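Local coordinates for pyridoxamine 5'-phosphate oxidase-related, FMN-binding protein (Mycobacterium smegmatis, PDB 6ECI) that binds flavin-adenine dinucleotide and probably sequesters it, a role linked to protection of mycobacteria against hypoxic and oxidative stress, at residues 22-27 and 33-38; 45-50 and 96-101; 87-90 and 94-97. All coordinates share one frame; numbering follows the deposited sequence.

Contact 1 (22-27 and 33-38); sequences GRIVTT and HIFPIN. With FAD (flavin-adenine dinucleotide), chain U.
Ile24 and Phe35 form the middle hydrogen-bonded pair of two antiparallel strands, with Gly22–Ile37 and Thr26–His33 as the flanking pairs. Each pair exchanges two backbone hydrogen bonds; the one from Gly22 N to Ile37 O is nearly straight, 2.9 Å long with 175° at the hydrogen.

Arg23 shows how a long side chain can serve two environments. Its CB lies 3.7 Å from Ile34 CD1, the two side chains running side by side in the same direction. CG reaches Pro36 CA at 3.9 Å, and CD still touches Ile34 CD1 at 4.0 Å. Bends at chi2 and chi3 then carry the guanidinium off the hairpin, where NE forms a salt bridge with Glu68 of its own chain and NH1 another with Asp70 of the second subunit; NH2 makes a long, weak ion pair with its own chain's Asp70. The aliphatic stem thus suits the apolar strand face, while the charged tip meets carboxylates of both subunits.

On the face shared by Ile24, Phe35 and Ile37, Ile24 CG1 packs on Ile37 CD1 at 3.5 Å, and helix 55-60 covers Phe35 and Thr26. A chi1 of 55° sets Thr26 OG1 between its own N and carbonyl carbon and turns it to the edge of the Phe35 ring, near its plane, at CE1.

Beyond the last pair, Asn38 N donates to FAD O4 at 3.1 Å, and Pro36 O lies against the isoalloxazine ring. Ser79 and Thr123 of the second subunit also bind this FAD, so the beta hairpin forms one wall of an intersubunit flavin site, as in the split-barrel fold of pyridoxamine 5'-phosphate oxidase relatives.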
# COMPACT_ATOMS: atom_id res chain seq x y z
N GLY B 22 3.42 1.34 6.27
CA GLY B 22 3.59 0.58 5.05
C GLY B 22 2.49 -0.44 4.88
O GLY B 22 1.52 -0.43 5.65
N ARG B 23 2.61 -1.33 3.90
CA ARG B 23 1.52 -2.25 3.58
C ARG B 23 2.07 -3.62 3.24
O ARG B 23 2.96 -3.75 2.39
CB ARG B 23 0.69 -1.70 2.41
CG ARG B 23 -0.06 -0.43 2.75
CD ARG B 23 0.01 0.58 1.62
NE ARG B 23 1.31 1.24 1.53
CZ ARG B 23 1.60 2.39 2.11
NH1 ARG B 23 0.70 3.02 2.86
NH2 ARG B 23 2.81 2.92 1.96
N ILE B 24 1.52 -4.65 3.89
CA ILE B 24 1.78 -6.04 3.55
C ILE B 24 0.78 -6.46 2.48
O ILE B 24 -0.43 -6.22 2.63
CB ILE B 24 1.69 -6.95 4.78
CG1 ILE B 24 2.84 -6.68 5.75
CG2 ILE B 24 1.67 -8.41 4.38
CD1 ILE B 24 4.13 -7.37 5.37
N VAL B 25 1.26 -7.08 1.41
CA VAL B 25 0.41 -7.58 0.34
C VAL B 25 0.59 -9.09 0.27
O VAL B 25 1.71 -9.58 0.05
CB VAL B 25 0.74 -6.92 -1.01
CG1 VAL B 25 -0.06 -7.56 -2.13
CG2 VAL B 25 0.47 -5.42 -0.95
N THR B 26 -0.50 -9.83 0.46
CA THR B 26 -0.49 -11.28 0.42
C THR B 26 -1.34 -11.77 -0.74
O THR B 26 -2.30 -11.11 -1.15
CB THR B 26 -1.01 -11.88 1.74
OG1 THR B 26 -2.31 -11.35 2.03
CG2 THR B 26 -0.06 -11.54 2.88
N THR B 27 -0.98 -12.93 -1.27
CA THR B 27 -1.57 -13.44 -2.50
C THR B 27 -1.92 -14.92 -2.36
O THR B 27 -1.08 -15.72 -1.93
CB THR B 27 -0.61 -13.25 -3.68
OG1 THR B 27 -0.24 -11.87 -3.77
CG2 THR B 27 -1.28 -13.68 -4.98
N HIS B 33 -4.72 -9.67 -0.99
CA HIS B 33 -5.16 -8.85 0.12
C HIS B 33 -4.03 -7.91 0.51
O HIS B 33 -2.85 -8.22 0.28
CB HIS B 33 -5.58 -9.70 1.33
CG HIS B 33 -6.94 -10.32 1.19
ND1 HIS B 33 -7.15 -11.50 0.50
CD2 HIS B 33 -8.15 -9.93 1.64
CE1 HIS B 33 -8.43 -11.80 0.54
NE2 HIS B 33 -9.06 -10.87 1.22
N ILE B 34 -4.38 -6.76 1.07
CA ILE B 34 -3.39 -5.77 1.48
C ILE B 34 -3.67 -5.37 2.92
O ILE B 34 -4.83 -5.18 3.31
CB ILE B 34 -3.37 -4.55 0.53
CG1 ILE B 34 -2.32 -3.53 0.99
CG2 ILE B 34 -4.74 -3.93 0.43
CD1 ILE B 34 -2.01 -2.48 -0.05
N PHE B 35 -2.61 -5.25 3.71
CA PHE B 35 -2.71 -4.96 5.14
C PHE B 35 -1.78 -3.81 5.49
O PHE B 35 -0.55 -3.99 5.56
CB PHE B 35 -2.35 -6.19 5.97
CG PHE B 35 -3.13 -7.42 5.61
CD1 PHE B 35 -2.71 -8.25 4.59
CD2 PHE B 35 -4.28 -7.75 6.30
CE1 PHE B 35 -3.42 -9.39 4.25
CE2 PHE B 35 -5.00 -8.89 5.98
CZ PHE B 35 -4.57 -9.70 4.95
N PRO B 36 -2.32 -2.61 5.72
CA PRO B 36 -1.48 -1.52 6.24
C PRO B 36 -0.93 -1.88 7.61
O PRO B 36 -1.65 -2.38 8.48
CB PRO B 36 -2.45 -0.33 6.31
CG PRO B 36 -3.55 -0.67 5.36
CD PRO B 36 -3.69 -2.16 5.43
N ILE B 37 0.36 -1.65 7.80
CA ILE B 37 1.03 -1.99 9.05
C ILE B 37 1.95 -0.86 9.47
O ILE B 37 2.57 -0.20 8.63
CB ILE B 37 1.83 -3.31 8.94
CG1 ILE B 37 2.82 -3.24 7.78
CG2 ILE B 37 0.90 -4.50 8.82
CD1 ILE B 37 4.02 -4.16 7.95
N ASN B 38 2.01 -0.62 10.77
CA ASN B 38 3.06 0.19 11.36
C ASN B 38 4.33 -0.65 11.45
O ASN B 38 4.28 -1.81 11.86
CB ASN B 38 2.62 0.69 12.74
CG ASN B 38 3.71 1.45 13.47
OD1 ASN B 38 3.83 1.35 14.69
ND2 ASN B 38 4.52 2.20 12.73
PA FAD U . -11.08 -9.16 8.12
O1A FAD U . -12.28 -9.13 9.00
O2A FAD U . -10.52 -10.56 7.81
O5B FAD U . -11.33 -8.40 6.77
C5B FAD U . -12.53 -8.60 5.99
C4B FAD U . -12.54 -7.59 4.87
O4B FAD U . -12.41 -6.26 5.43
C3B FAD U . -11.39 -7.71 3.89
O3B FAD U . -11.68 -8.66 2.87
C2B FAD U . -11.28 -6.29 3.33
O2B FAD U . -12.13 -6.06 2.21
C1B FAD U . -11.70 -5.43 4.53
N9A FAD U . -10.58 -4.84 5.23
C8A FAD U . -9.76 -5.45 6.15
N7A FAD U . -8.81 -4.68 6.62
C5A FAD U . -9.00 -3.48 5.94
C6A FAD U . -8.32 -2.25 5.99
N6A FAD U . -7.26 -2.01 6.77
N1A FAD U . -8.77 -1.25 5.19
C2A FAD U . -9.83 -1.48 4.42
N3A FAD U . -10.55 -2.60 4.29
C4A FAD U . -10.08 -3.57 5.09
N1 FAD U . -2.73 -4.64 12.05
C2 FAD U . -1.65 -5.22 12.66
O2 FAD U . -1.67 -6.41 13.01
N3 FAD U . -0.51 -4.47 12.89
C4 FAD U . -0.33 -3.15 12.56
O4 FAD U . 0.74 -2.59 12.82
C4X FAD U . -1.48 -2.54 11.91
N5 FAD U . -1.39 -1.28 11.56
C5X FAD U . -2.49 -0.70 10.95
C6 FAD U . -2.42 0.63 10.57
C7 FAD U . -3.50 1.26 9.94
C7M FAD U . -3.39 2.71 9.55
C8 FAD U . -4.67 0.53 9.69
C8M FAD U . -5.85 1.18 9.02
C9 FAD U . -4.75 -0.81 10.07
C9A FAD U . -3.67 -1.43 10.69
N10 FAD U . -3.71 -2.78 11.08
C10 FAD U . -2.63 -3.37 11.70
C1' FAD U . -4.91 -3.59 10.84
C2' FAD U . -4.73 -4.59 9.71
O2' FAD U . -5.02 -3.97 8.45
C3' FAD U . -5.67 -5.78 9.93
O3' FAD U . -4.93 -6.98 10.02
C4' FAD U . -6.72 -5.91 8.83
O4' FAD U . -7.70 -4.90 9.06
C5' FAD U . -7.34 -7.29 8.77
O5' FAD U . -7.93 -7.61 10.04
P FAD U . -9.21 -8.53 10.16
O1P FAD U . -10.13 -7.98 11.25
O2P FAD U . -8.84 -9.95 10.31
O3P FAD U . -9.92 -8.30 8.76

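Contact 2 (45-50 and 96-101). With FAD (flavin-adenine dinucleotide), chain U.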
# COMPACT_ATOMS: atom_id res chain seq x y z
N THR B 45 15.64 -5.72 7.72
CA THR B 45 14.41 -6.48 7.91
C THR B 45 13.29 -5.49 8.20
O THR B 45 13.53 -4.37 8.65
CB THR B 45 14.50 -7.51 9.05
OG1 THR B 45 14.51 -6.83 10.32
CG2 THR B 45 15.76 -8.35 8.93
N VAL B 46 12.06 -5.92 7.94
CA VAL B 46 10.88 -5.08 8.14
C VAL B 46 10.13 -5.64 9.34
O VAL B 46 9.44 -6.66 9.25
CB VAL B 46 9.99 -5.05 6.88
CG1 VAL B 46 8.80 -4.13 7.10
CG2 VAL B 46 10.80 -4.59 5.68
N LEU B 47 10.26 -4.97 10.48
CA LEU B 47 9.66 -5.42 11.73
C LEU B 47 8.29 -4.79 11.93
O LEU B 47 8.11 -3.59 11.70
CB LEU B 47 10.56 -5.08 12.91
CG LEU B 47 9.98 -5.36 14.30
CD1 LEU B 47 9.83 -6.86 14.52
CD2 LEU B 47 10.84 -4.74 15.37
N PHE B 48 7.34 -5.60 12.38
CA PHE B 48 6.03 -5.09 12.75
C PHE B 48 5.40 -6.02 13.79
O PHE B 48 5.86 -7.14 14.01
CB PHE B 48 5.11 -4.94 11.54
CG PHE B 48 4.77 -6.24 10.85
CD1 PHE B 48 5.67 -6.84 9.99
CD2 PHE B 48 3.54 -6.83 11.05
CE1 PHE B 48 5.35 -8.03 9.35
CE2 PHE B 48 3.21 -8.02 10.41
CZ PHE B 48 4.12 -8.61 9.56
N ARG B 49 4.36 -5.52 14.44
CA ARG B 49 3.59 -6.29 15.40
C ARG B 49 2.25 -6.69 14.78
O ARG B 49 1.70 -5.98 13.93
CB ARG B 49 3.35 -5.49 16.69
CG ARG B 49 4.45 -5.70 17.72
CD ARG B 49 4.36 -4.76 18.91
NE ARG B 49 3.07 -4.10 19.05
CZ ARG B 49 2.06 -4.58 19.77
NH1 ARG B 49 2.19 -5.74 20.40
NH2 ARG B 49 0.92 -3.91 19.86
N THR B 50 1.75 -7.84 15.21
CA THR B 50 0.54 -8.41 14.67
C THR B 50 -0.48 -8.59 15.79
O THR B 50 -0.11 -8.91 16.92
CB THR B 50 0.84 -9.75 13.96
OG1 THR B 50 0.49 -9.65 12.57
CG2 THR B 50 0.11 -10.91 14.61
N ALA B 96 14.97 -9.52 21.83
CA ALA B 96 15.57 -8.35 22.46
C ALA B 96 15.74 -7.21 21.46
O ALA B 96 15.57 -6.03 21.82
CB ALA B 96 16.91 -8.71 23.09
N GLU B 97 16.06 -7.53 20.21
CA GLU B 97 16.20 -6.49 19.20
C GLU B 97 14.84 -5.89 18.84
O GLU B 97 14.74 -4.68 18.59
CB GLU B 97 16.89 -7.06 17.95
CG GLU B 97 17.04 -6.06 16.81
CD GLU B 97 18.00 -4.93 17.14
OE1 GLU B 97 18.80 -5.07 18.09
OE2 GLU B 97 17.96 -3.89 16.44
N ALA B 98 13.79 -6.71 18.82
CA ALA B 98 12.47 -6.21 18.46
C ALA B 98 11.91 -5.26 19.52
O ALA B 98 11.15 -4.35 19.19
CB ALA B 98 11.50 -7.37 18.24
N GLN B 99 12.29 -5.46 20.78
CA GLN B 99 11.74 -4.64 21.85
C GLN B 99 12.38 -3.26 21.93
O GLN B 99 11.79 -2.36 22.54
CB GLN B 99 11.88 -5.37 23.19
CG GLN B 99 11.07 -6.66 23.25
CD GLN B 99 11.37 -7.50 24.48
OE1 GLN B 99 12.31 -7.22 25.23
NE2 GLN B 99 10.58 -8.54 24.68
N ARG B 100 13.55 -3.07 21.34
CA ARG B 100 14.13 -1.73 21.24
C ARG B 100 13.56 -0.92 20.09
O ARG B 100 14.00 0.21 19.87
CB ARG B 100 15.65 -1.81 21.09
CG ARG B 100 16.33 -2.91 21.87
CD ARG B 100 17.86 -2.85 21.73
NE ARG B 100 18.31 -2.27 20.47
CZ ARG B 100 18.65 -0.99 20.30
NH1 ARG B 100 18.60 -0.15 21.32
NH2 ARG B 100 19.05 -0.56 19.11
N ALA B 101 12.59 -1.46 19.35
CA ALA B 101 12.13 -0.81 18.13
C ALA B 101 11.27 0.41 18.44
O ALA B 101 10.52 0.44 19.41
CB ALA B 101 11.35 -1.79 17.26
PA FAD U . -11.08 -9.16 8.12
O1A FAD U . -12.28 -9.13 9.00
O2A FAD U . -10.52 -10.56 7.81
O5B FAD U . -11.33 -8.40 6.77
C5B FAD U . -12.53 -8.60 5.99
C4B FAD U . -12.54 -7.59 4.87
O4B FAD U . -12.41 -6.26 5.43
C3B FAD U . -11.39 -7.71 3.89
O3B FAD U . -11.68 -8.66 2.87
C2B FAD U . -11.28 -6.29 3.33
O2B FAD U . -12.13 -6.06 2.21
C1B FAD U . -11.70 -5.43 4.53
N9A FAD U . -10.58 -4.84 5.23
C8A FAD U . -9.76 -5.45 6.15
N7A FAD U . -8.81 -4.68 6.62
C5A FAD U . -9.00 -3.48 5.94
C6A FAD U . -8.32 -2.25 5.99
N6A FAD U . -7.26 -2.01 6.77
N1A FAD U . -8.77 -1.25 5.19
C2A FAD U . -9.83 -1.48 4.42
N3A FAD U . -10.55 -2.60 4.29
C4A FAD U . -10.08 -3.57 5.09
N1 FAD U . -2.73 -4.64 12.05
C2 FAD U . -1.65 -5.22 12.66
O2 FAD U . -1.67 -6.41 13.01
N3 FAD U . -0.51 -4.47 12.89
C4 FAD U . -0.33 -3.15 12.56
O4 FAD U . 0.74 -2.59 12.82
C4X FAD U . -1.48 -2.54 11.91
N5 FAD U . -1.39 -1.28 11.56
C5X FAD U . -2.49 -0.70 10.95
C6 FAD U . -2.42 0.63 10.57
C7 FAD U . -3.50 1.26 9.94
C7M FAD U . -3.39 2.71 9.55
C8 FAD U . -4.67 0.53 9.69
C8M FAD U . -5.85 1.18 9.02
C9 FAD U . -4.75 -0.81 10.07
C9A FAD U . -3.67 -1.43 10.69
N10 FAD U . -3.71 -2.78 11.08
C10 FAD U . -2.63 -3.37 11.70
C1' FAD U . -4.91 -3.59 10.84
C2' FAD U . -4.73 -4.59 9.71
O2' FAD U . -5.02 -3.97 8.45
C3' FAD U . -5.67 -5.78 9.93
O3' FAD U . -4.93 -6.98 10.02
C4' FAD U . -6.72 -5.91 8.83
O4' FAD U . -7.70 -4.90 9.06
C5' FAD U . -7.34 -7.29 8.77
O5' FAD U . -7.93 -7.61 10.04
P FAD U . -9.21 -8.53 10.16
O1P FAD U . -10.13 -7.98 11.25
O2P FAD U . -8.84 -9.95 10.31
O3P FAD U . -9.92 -8.30 8.76
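Leu47 on strand 46-49 and Ala98 near the C-terminal end of helix 92-99 bring the two backbones to a CA-CA separation of 7.3 Å, with no hydrogen bond passing between the segments. One leucine does all the reaching. With CG anti to the backbone N (chi1 174°), Leu47 sends both methyls to the end of the helix and the loop that follows it: CD2 meets Ala101 CB at 3.5 Å and Ala98 CA at 3.8 Å, while CD1 lies 4.1 Å from Ala98 CB. Two alanines suit this place because their short side chains let a leucine tip come right up to the helical backbone. Ala101 N bonds back to Ala98 O (3.2 Å) at the end of the helix, and both alanine CB atoms point toward the strand.

Further along the strand, Arg49 O accepts a nearly straight hydrogen bond from FAD N3, 2.9 Å long at 171°. The Arg49 side chain instead makes a cation-pi contact with Trp106 and a hydrogen bond to Lys111 O. Across the helix contact the chemistry is wholly apolar, which implies that burial of hydrocarbon, with no directional bond between the segments, holds them together.

Contact 3 (87-90 and 94-97); sequences RTVR and DLAE
Val89 lays both methyls against Asp94 at the point where the chain turns back on itself, and CG1 also reaches Leu95; this is the close-packed part of the contact. CG1 lies 3.4 Å from Asp94 CG and the same distance from Leu95 N, so it occupies the angle between the carboxylate and the helix backbone. CG2 stands 3.5 Å from both Asp94 OD1 and Asp94 OD2. The arrangement follows from Val89 chi1 of 168°, which puts CG1 anti to the backbone N and turns both methyls to the helix. Leu95 joins from one flank, its CD1 3.9 Å from Val89 CG1.

The segments belong to a tight strand-to-helix connection in what is probably a split-barrel fold: strand 77-88 ends, three residues lead on to helix 92-99, and the helix packs back against side chains of strands 46-49 and 114-119. Val89 remains tied to the sheet by a backbone hydrogen bond with Trp114, whose side chain also touches Val89 and Leu95. A compact beta-branched residue suits such a corner, being apolar and broad close to its backbone.

The other flank is looser and wet. Thr88 and Arg90 direct their CB atoms away from the helix. A water donates to Thr88 O at 3.2 Å and, more weakly, to Asp94 OD2 at 3.4 Å, linking the strand carbonyl to the carboxylate. Asp94 OD1 has a stronger partner in Arg116 of strand 114-119, a salt bridge that would favour the ionised carboxylate despite the methyls against it.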
# COMPACT_ATOMS: atom_id res chain seq x y z
N ARG B 87 8.29 -14.03 9.03
CA ARG B 87 8.62 -15.02 10.05
C ARG B 87 8.45 -14.38 11.42
O ARG B 87 8.86 -13.24 11.64
CB ARG B 87 10.06 -15.53 9.87
CG ARG B 87 10.34 -16.10 8.48
CD ARG B 87 10.47 -17.62 8.51
NE ARG B 87 9.34 -18.31 7.90
CZ ARG B 87 9.40 -19.04 6.79
NH1 ARG B 87 10.55 -19.17 6.14
NH2 ARG B 87 8.32 -19.63 6.31
N THR B 88 7.83 -15.11 12.34
CA THR B 88 7.66 -14.59 13.69
C THR B 88 9.00 -14.59 14.43
O THR B 88 9.93 -15.33 14.10
CB THR B 88 6.63 -15.40 14.47
OG1 THR B 88 7.21 -16.65 14.88
CG2 THR B 88 5.41 -15.68 13.62
N VAL B 89 9.07 -13.75 15.46
CA VAL B 89 10.28 -13.60 16.26
C VAL B 89 10.23 -14.62 17.39
O VAL B 89 9.44 -14.49 18.33
CB VAL B 89 10.40 -12.17 16.80
CG1 VAL B 89 11.49 -12.08 17.85
CG2 VAL B 89 10.68 -11.20 15.65
N ARG B 90 11.07 -15.65 17.29
CA ARG B 90 11.06 -16.80 18.20
C ARG B 90 12.45 -17.04 18.78
O ARG B 90 12.97 -18.16 18.75
CB ARG B 90 10.59 -18.06 17.47
CG ARG B 90 9.09 -18.29 17.43
CD ARG B 90 8.72 -19.12 16.21
NE ARG B 90 9.81 -20.03 15.82
CZ ARG B 90 10.42 -20.00 14.65
NH1 ARG B 90 10.07 -19.11 13.73
NH2 ARG B 90 11.40 -20.86 14.39
N ASP B 94 16.65 -12.19 18.82
CA ASP B 94 15.67 -11.53 17.96
C ASP B 94 14.64 -10.77 18.79
O ASP B 94 14.28 -9.64 18.46
CB ASP B 94 14.99 -12.57 17.07
CG ASP B 94 14.25 -11.95 15.89
OD1 ASP B 94 14.17 -10.70 15.82
OD2 ASP B 94 13.75 -12.71 15.04
N LEU B 95 14.16 -11.38 19.88
CA LEU B 95 13.16 -10.73 20.72
C LEU B 95 13.73 -9.46 21.35
O LEU B 95 13.04 -8.44 21.41
CB LEU B 95 12.68 -11.70 21.80
CG LEU B 95 11.34 -11.41 22.48
CD1 LEU B 95 10.20 -11.52 21.49
CD2 LEU B 95 11.13 -12.36 23.66
N ALA B 96 14.97 -9.52 21.83
CA ALA B 96 15.57 -8.35 22.46
C ALA B 96 15.74 -7.21 21.46
O ALA B 96 15.57 -6.03 21.82
CB ALA B 96 16.91 -8.71 23.09
N GLU B 97 16.06 -7.53 20.21
CA GLU B 97 16.20 -6.49 19.20
C GLU B 97 14.84 -5.89 18.84
O GLU B 97 14.74 -4.68 18.59
CB GLU B 97 16.89 -7.06 17.95
CG GLU B 97 17.04 -6.06 16.81
CD GLU B 97 18.00 -4.93 17.14
OE1 GLU B 97 18.80 -5.07 18.09
OE2 GLU B 97 17.96 -3.89 16.44
O HOH W 1 12.55 -14.59 12.47

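Contact 1 is the buried, strand-to-strand interface, built on paired backbone hydrogen bonds; contact 2 is also buried but joins helix to sheet by apolar carbon atoms alone; contact 3 lies at the surface and mixes apolar packing with a water bridge and a charged partner. Contacts 1 and 2 meet where Ile37 CD1 packs on the Phe48 ring, since strands 31-41 and 46-49 are neighbours, and both supply backbone atoms to the same FAD. Contacts 2 and 3 share Ala96 and Glu97 on helix 92-99, their centres about 7 Å apart. Contact 3 touches that helix in its first half, and contact 2 its last residues and the loop beyond, about 20 and 16 Å from contact 1, centre to centre.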